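Local coordinates for protein probable TonB-dependent siderophore receptor PiuA (Acinetobacter baumannii, PDB 5FP1) that probably takes up iron across the bacterial outer membrane, binding ferric siderophores as a TonB-dependent receptor, at residues G254-Y257 / G258-R262; A35-L38 / D39-K42; S28-S31 / K32-A35. One frame throughout, in Å; residues are numbered along the deposited sequence.

Interaction 1 (G254-Y257 / G258-R262)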
loop_
_atom_site.group_PDB
_atom_site.type_symbol
_atom_site.label_atom_id
_atom_site.label_comp_id
_atom_site.label_asym_id
_atom_site.label_seq_id
_atom_site.Cartn_x
_atom_site.Cartn_y
_atom_site.Cartn_z
ATOM N N GLY A 254 7.792 16.819 -15.950
ATOM C CA GLY A 254 8.037 15.582 -16.667
ATOM C C GLY A 254 9.485 15.297 -17.038
ATOM O O GLY A 254 9.748 14.407 -17.812
ATOM N N THR A 255 10.430 15.990 -16.419
ATOM C CA THR A 255 11.853 15.708 -16.640
ATOM C C THR A 255 12.238 14.368 -15.996
ATOM O O THR A 255 11.871 14.085 -14.845
ATOM C CB THR A 255 12.732 16.846 -16.095
ATOM O OG1 THR A 255 12.413 18.073 -16.785
ATOM C CG2 THR A 255 14.201 16.530 -16.268
ATOM N N TYR A 256 12.961 13.543 -16.741
ATOM C CA TYR A 256 13.380 12.215 -16.268
ATOM C C TYR A 256 14.878 12.117 -16.118
ATOM O O TYR A 256 15.607 12.302 -17.097
ATOM C CB TYR A 256 12.914 11.152 -17.254
ATOM C CG TYR A 256 13.253 9.720 -16.907
ATOM C CD1 TYR A 256 12.655 9.068 -15.832
ATOM C CD2 TYR A 256 14.147 8.991 -17.693
ATOM C CE1 TYR A 256 12.946 7.739 -15.555
ATOM C CE2 TYR A 256 14.439 7.678 -17.428
ATOM C CZ TYR A 256 13.833 7.037 -16.360
ATOM O OH TYR A 256 14.151 5.708 -16.114
ATOM N N TYR A 257 15.333 11.810 -14.905
ATOM C CA TYR A 257 16.745 11.672 -14.609
ATOM C C TYR A 257 17.256 10.256 -14.532
ATOM O O TYR A 257 18.427 10.026 -14.187
ATOM C CB TYR A 257 17.076 12.416 -13.304
ATOM C CG TYR A 257 16.859 13.881 -13.395
ATOM C CD1 TYR A 257 17.535 14.643 -14.340
ATOM C CD2 TYR A 257 15.912 14.531 -12.586
ATOM C CE1 TYR A 257 17.325 16.007 -14.442
ATOM C CE2 TYR A 257 15.711 15.893 -12.677
ATOM C CZ TYR A 257 16.404 16.626 -13.619
ATOM O OH TYR A 257 16.175 17.972 -13.739
ATOM N N GLY A 258 16.412 9.288 -14.880
ATOM C CA GLY A 258 16.853 7.923 -14.970
ATOM C C GLY A 258 17.733 7.680 -16.196
ATOM O O GLY A 258 17.875 8.544 -17.063
ATOM N N TRP A 259 18.310 6.498 -16.251
ATOM C CA TRP A 259 19.292 6.134 -17.265
ATOM C C TRP A 259 18.755 4.889 -17.955
ATOM O O TRP A 259 18.943 3.768 -17.482
ATOM C CB TRP A 259 20.617 5.896 -16.579
ATOM C CG TRP A 259 21.814 5.759 -17.443
ATOM C CD1 TRP A 259 21.862 5.640 -18.812
ATOM C CD2 TRP A 259 23.153 5.714 -16.988
ATOM N NE1 TRP A 259 23.172 5.549 -19.231
ATOM C CE2 TRP A 259 23.986 5.589 -18.131
ATOM C CE3 TRP A 259 23.747 5.815 -15.727
ATOM C CZ2 TRP A 259 25.375 5.537 -18.038
ATOM C CZ3 TRP A 259 25.129 5.771 -15.639
ATOM C CH2 TRP A 259 25.933 5.623 -16.796
ATOM N N LYS A 260 18.058 5.090 -19.067
ATOM C CA LYS A 260 17.252 4.030 -19.624
ATOM C C LYS A 260 18.024 2.836 -20.118
ATOM O O LYS A 260 17.511 1.706 -20.038
ATOM C CB LYS A 260 16.288 4.554 -20.689
ATOM C CG LYS A 260 15.247 5.466 -20.069
ATOM C CD LYS A 260 14.247 5.955 -21.080
ATOM C CE LYS A 260 13.219 4.913 -21.400
ATOM N NZ LYS A 260 12.059 5.592 -21.998
ATOM N N ASP A 261 19.256 3.051 -20.576
ATOM C CA ASP A 261 20.100 1.952 -21.033
ATOM C C ASP A 261 20.652 1.137 -19.865
ATOM O O ASP A 261 21.186 0.055 -20.081
ATOM C CB ASP A 261 21.271 2.476 -21.875
ATOM C CG ASP A 261 21.884 1.391 -22.780
ATOM O OD1 ASP A 261 21.117 0.638 -23.381
ATOM O OD2 ASP A 261 23.121 1.269 -22.847
ATOM N N ARG A 262 20.587 1.683 -18.643
ATOM C CA ARG A 262 21.109 1.001 -17.444
ATOM C C ARG A 262 19.992 0.436 -16.538
ATOM O O ARG A 262 20.098 -0.671 -16.002
ATOM C CB ARG A 262 21.916 1.981 -16.618
ATOM C CG ARG A 262 22.648 1.351 -15.452
ATOM C CD ARG A 262 23.181 2.380 -14.494
ATOM N NE ARG A 262 22.134 3.078 -13.756
ATOM C CZ ARG A 262 22.346 4.041 -12.861
ATOM N NH1 ARG A 262 23.576 4.466 -12.595
ATOM N NH2 ARG A 262 21.319 4.578 -12.216
HETATM O O HOH W 1 18.121 11.218 -17.545
#

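Interaction 2 (A35-L38 / D39-K42)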
loop_
_atom_site.group_PDB
_atom_site.type_symbol
_atom_site.label_atom_id
_atom_site.label_comp_id
_atom_site.label_asym_id
_atom_site.label_seq_id
_atom_site.Cartn_x
_atom_site.Cartn_y
_atom_site.Cartn_z
ATOM N N ALA A 35 -18.965 -7.734 12.407
ATOM C CA ALA A 35 -20.152 -6.873 12.372
ATOM C C ALA A 35 -20.159 -6.039 11.109
ATOM O O ALA A 35 -19.101 -5.803 10.541
ATOM C CB ALA A 35 -20.173 -5.970 13.603
ATOM N N PRO A 36 -21.346 -5.555 10.679
ATOM C CA PRO A 36 -21.411 -4.629 9.546
ATOM C C PRO A 36 -20.610 -3.378 9.828
ATOM O O PRO A 36 -20.368 -3.047 10.987
ATOM C CB PRO A 36 -22.908 -4.291 9.413
ATOM C CG PRO A 36 -23.600 -4.945 10.557
ATOM C CD PRO A 36 -22.678 -5.944 11.178
ATOM N N LEU A 37 -20.162 -2.697 8.778
ATOM C CA LEU A 37 -19.264 -1.571 8.993
ATOM C C LEU A 37 -19.932 -0.465 9.840
ATOM O O LEU A 37 -19.286 0.162 10.667
ATOM C CB LEU A 37 -18.750 -1.052 7.664
ATOM C CG LEU A 37 -17.812 -2.064 6.954
ATOM C CD1 LEU A 37 -17.413 -1.482 5.612
ATOM C CD2 LEU A 37 -16.603 -2.411 7.817
ATOM N N LEU A 38 -21.235 -0.270 9.667
ATOM C CA LEU A 38 -21.997 0.727 10.459
ATOM C C LEU A 38 -21.837 0.567 11.962
ATOM O O LEU A 38 -21.781 1.552 12.711
ATOM C CB LEU A 38 -23.489 0.618 10.068
ATOM C CG LEU A 38 -24.472 1.546 10.791
ATOM C CD1 LEU A 38 -24.220 2.975 10.365
ATOM C CD2 LEU A 38 -25.914 1.126 10.468
ATOM N N ASP A 39 -21.743 -0.680 12.409
ATOM C CA ASP A 39 -21.679 -0.995 13.812
ATOM C C ASP A 39 -20.295 -1.368 14.285
ATOM O O ASP A 39 -20.109 -1.713 15.439
ATOM C CB ASP A 39 -22.627 -2.145 14.096
ATOM C CG ASP A 39 -24.072 -1.783 13.751
ATOM O OD1 ASP A 39 -24.372 -0.579 13.607
ATOM O OD2 ASP A 39 -24.858 -2.706 13.549
ATOM N N THR A 40 -19.313 -1.287 13.398
ATOM C CA THR A 40 -17.942 -1.642 13.759
ATOM C C THR A 40 -17.283 -0.410 14.353
ATOM O O THR A 40 -17.295 0.645 13.735
ATOM C CB THR A 40 -17.198 -2.159 12.502
ATOM O OG1 THR A 40 -17.844 -3.349 12.015
ATOM C CG2 THR A 40 -15.723 -2.438 12.809
ATOM N N PRO A 41 -16.732 -0.517 15.576
ATOM C CA PRO A 41 -16.154 0.634 16.264
ATOM C C PRO A 41 -14.693 0.893 15.845
ATOM O O PRO A 41 -13.778 0.903 16.674
ATOM C CB PRO A 41 -16.270 0.239 17.736
ATOM C CG PRO A 41 -16.120 -1.261 17.705
ATOM C CD PRO A 41 -16.774 -1.709 16.442
ATOM N N LYS A 42 -14.506 1.105 14.548
ATOM C CA LYS A 42 -13.186 1.251 13.952
ATOM C C LYS A 42 -13.382 1.910 12.615
ATOM O O LYS A 42 -14.407 1.709 11.971
ATOM C CB LYS A 42 -12.554 -0.130 13.770
ATOM C CG LYS A 42 -11.036 -0.122 13.631
ATOM C CD LYS A 42 -10.474 -1.532 13.722
ATOM C CE LYS A 42 -8.975 -1.490 13.933
ATOM N NZ LYS A 42 -8.634 -1.183 15.352
HETATM O O HOH W 2 -16.750 -5.885 12.733
HETATM O O HOH W 3 -19.700 2.117 14.449
#

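Interaction 3 (S28-S31 / K32-A35)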
loop_
_atom_site.group_PDB
_atom_site.type_symbol
_atom_site.label_atom_id
_atom_site.label_comp_id
_atom_site.label_asym_id
_atom_site.label_seq_id
_atom_site.Cartn_x
_atom_site.Cartn_y
_atom_site.Cartn_z
ATOM N N SER A 28 -17.718 -5.630 5.204
ATOM C CA SER A 28 -16.392 -6.038 4.795
ATOM C C SER A 28 -16.389 -7.462 4.268
ATOM O O SER A 28 -17.136 -8.300 4.756
ATOM C CB SER A 28 -15.468 -5.958 5.991
ATOM O OG SER A 28 -14.239 -6.585 5.693
ATOM N N ALA A 29 -15.524 -7.748 3.295
ATOM C CA ALA A 29 -15.345 -9.121 2.822
ATOM C C ALA A 29 -14.402 -9.884 3.741
ATOM O O ALA A 29 -14.186 -11.067 3.590
ATOM C CB ALA A 29 -14.825 -9.121 1.379
ATOM N N ASN A 30 -13.846 -9.203 4.733
ATOM C CA ASN A 30 -12.932 -9.822 5.667
ATOM C C ASN A 30 -13.713 -10.429 6.852
ATOM O O ASN A 30 -14.388 -9.715 7.601
ATOM C CB ASN A 30 -11.935 -8.738 6.122
ATOM C CG ASN A 30 -10.877 -9.229 7.107
ATOM O OD1 ASN A 30 -10.951 -10.321 7.648
ATOM N ND2 ASN A 30 -9.879 -8.381 7.357
ATOM N N SER A 31 -13.626 -11.742 7.030
ATOM C CA SER A 31 -14.408 -12.414 8.070
ATOM C C SER A 31 -13.932 -12.099 9.502
ATOM O O SER A 31 -14.580 -12.483 10.493
ATOM C CB SER A 31 -14.461 -13.923 7.816
ATOM O OG SER A 31 -13.236 -14.543 8.172
ATOM N N LYS A 32 -12.817 -11.389 9.635
ATOM C CA LYS A 32 -12.413 -10.875 10.948
ATOM C C LYS A 32 -13.211 -9.654 11.425
ATOM O O LYS A 32 -13.153 -9.308 12.611
ATOM C CB LYS A 32 -10.913 -10.577 10.969
ATOM C CG LYS A 32 -10.114 -11.856 10.934
ATOM C CD LYS A 32 -8.658 -11.652 11.213
ATOM C CE LYS A 32 -7.906 -12.960 11.112
ATOM N NZ LYS A 32 -6.470 -12.622 11.121
ATOM N N PHE A 33 -13.917 -8.998 10.510
ATOM C CA PHE A 33 -14.880 -7.956 10.846
ATOM C C PHE A 33 -16.220 -8.668 10.960
ATOM O O PHE A 33 -16.894 -8.919 9.981
ATOM C CB PHE A 33 -14.966 -6.877 9.770
ATOM C CG PHE A 33 -13.850 -5.860 9.822
ATOM C CD1 PHE A 33 -13.685 -5.040 10.932
ATOM C CD2 PHE A 33 -12.985 -5.707 8.757
ATOM C CE1 PHE A 33 -12.665 -4.103 10.986
ATOM C CE2 PHE A 33 -11.965 -4.758 8.788
ATOM C CZ PHE A 33 -11.794 -3.958 9.911
ATOM N N VAL A 34 -16.570 -9.018 12.180
ATOM C CA VAL A 34 -17.738 -9.833 12.441
ATOM C C VAL A 34 -19.053 -9.062 12.421
ATOM O O VAL A 34 -20.133 -9.671 12.414
ATOM C CB VAL A 34 -17.563 -10.546 13.786
ATOM C CG1 VAL A 34 -16.321 -11.425 13.734
ATOM C CG2 VAL A 34 -17.455 -9.542 14.939
ATOM N N ALA A 35 -18.965 -7.734 12.407
ATOM C CA ALA A 35 -20.152 -6.873 12.372
ATOM C C ALA A 35 -20.159 -6.039 11.109
ATOM O O ALA A 35 -19.101 -5.803 10.541
ATOM C CB ALA A 35 -20.173 -5.970 13.603
HETATM O O HOH W 4 -18.487 -6.031 7.969
HETATM O O HOH W 5 -17.501 -9.079 7.442
#

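Interaction 1 (G254-Y257 / G258-R262)
Gly258 lies flat against the ring of Tyr256 in a CH-pi contact, with Gly258 CA 3.7 Å from the centroid of the Tyr256 ring and 26° off its normal. The peptide rises over the same face: Gly258 N stands 3.5 Å above the ring plane, near its centre. A chi1 of -179°, setting CG opposite the backbone N, brings the Tyr256 ring forward over the chain that follows it. Having no side chain, Gly258 can come this close, and the approach of Gly258 CA to Tyr256 CZ is 3.4 Å. The aliphatic part of Lys260 adds a van der Waals contact, Lys260 CG reaching Tyr256 CE2 at 3.5 Å. Farther along, Arg262 CB settles over one face of the Trp259 indole, offset toward its rim.

These residues belong to the long loop between strands 234-238 and 264-279 of the TonB-dependent receptor barrel, probably on the extracellular side.

Polar contacts run alongside the apolar ones. A single water donates to Tyr256 O at 2.8 Å and to Gly258 O at 2.7 Å, bridging the two carbonyls across Tyr257. The phenol oxygen of Tyr256 is hydrogen-bonded to Pro230 O, while the Lys260 ammonium makes a salt bridge with Glu197 and a hydrogen bond to Gly195 O. Further on, the chain turns back on itself as Arg262 N donates to Trp259 O at 2.9 Å.

Interaction 2 (A35-L38 / D39-K42)
Pro36 O is gripped by two donors, Thr40 OG1 at 2.7 Å and Asp39 N at 3.1 Å. They arrive from opposite faces of the carbonyl plane, the hydroxyl 56° and the amide 53° out of it, so the oxygen is held from both sides. The hydrogen bond from Asp39 N belongs to a short 3-10 turn through Leu37, Leu38 and Asp39, which lies in the plug domain and leads toward strand 43-47 at the margin of the plug sheet. The next bond of the same spacing, Thr40 N to Leu37 O at 3.1 Å, continues the turn.

The Thr40 hydroxyl can reach Pro36 O because OG1 sits beside its own backbone N (chi1 -62°), facing back along the chain. It is also an acceptor: a water donates to Thr40 OG1 at 2.9 Å while taking the N-H of Ala35, which ties the start of the segment to its turn. A second water donates to both Leu38 O and Thr40 O.

Asp39 spreads its carboxylate between two apolar neighbours. Its OD1 lies 3.5 Å from Leu38 CG, and its OD2 stands 3.9 Å from the ring carbon Pro36 CG. The charge is met by Lys477, in a salt bridge to OD1. Lys528 is a further link to the barrel, its ammonium hydrogen-bonded to the carbonyl oxygens of Leu37, Thr40 and Lys42; such a charge would probably polarise these carbonyls.

Beyond the 3-10 turn the chain bends sharply at Pro41, the centre of an inverse gamma turn, which a weak bond of 2.9 Å from Lys42 N to Thr40 O closes.

Interaction 3 (S28-S31 / K32-A35)
Ser28 meets the ring of Phe33 at its edge, with Ser28 OG 3.4 Å from Phe33 CD2 and near the ring plane; Ser28 CB follows at 3.7 Å from the same CD2. Both residues lie in the N-terminal lead-in to strand 43-47 of the plug. The hydroxyl has swung anti to its own amide nitrogen (chi1 169°), where it also accepts the N-H of Asn30 at 2.8 Å, forming an ST turn. Glu118 of the plug strand 114-121 holds this corner with both carboxylate oxygens, one on Ser28 OG and the other on Ala29 N. A water links Ser28 to Ala35, accepting from Ser28 N while lying 2.7 Å from Ala35 O.

Asn30 takes two backbone donors from the second segment. Its main-chain oxygen receives Phe33 N at 3.0 Å (N-H...O angle 155°), closing a type I beta turn, and its side-chain OD1 receives Lys32 N at 2.9 Å in a nearly straight bond (160°), an Asx turn over the first three of these residues. Both donors lie well above the planes of their carbonyl groups. The carboxamide crosses the start of the Lys32 side chain, and Asn30 OD1 comes 3.3 Å from Lys32 CB.

At Ser31, whose carbonyl oxygen is hydrogen-bonded to Asn350 ND2 of the barrel, Val34 CG1 packs 3.8 Å from that same oxygen. Beyond CG the extended Lys32 side chain leads away from the turn: its ammonium bonds Met127 O and makes a cation-pi contact with Tyr422.

The Ser28-Phe33 stretch is therefore shaped largely by short-range bonds to serine and asparagine side chains and main-chain oxygen. The lysine, by contrast, reaches Met127 O in the plug and Tyr422 on barrel strand 405-428, so it spans the two.

In the fold
Along the chain, interaction 3 comes first, interaction 2 follows, and interaction 1 lies some 200 residues later. The first two share Ala35 and have centres about 9 Å apart; they touch where Thr40 CG2 packs on Phe33 CD1 at 3.8 Å. Together they form the approach to strand 43-47, one of the two outermost strands of the plug sheet, and both reach across to barrel residues. Interaction 1 belongs to the barrel's loop 239-263, its centre about 47 Å from that of interaction 2 and on the opposite side of the chain's centre. This placement fits a receptor whose plug probably begins near the periplasmic end and whose long loops probably face the medium.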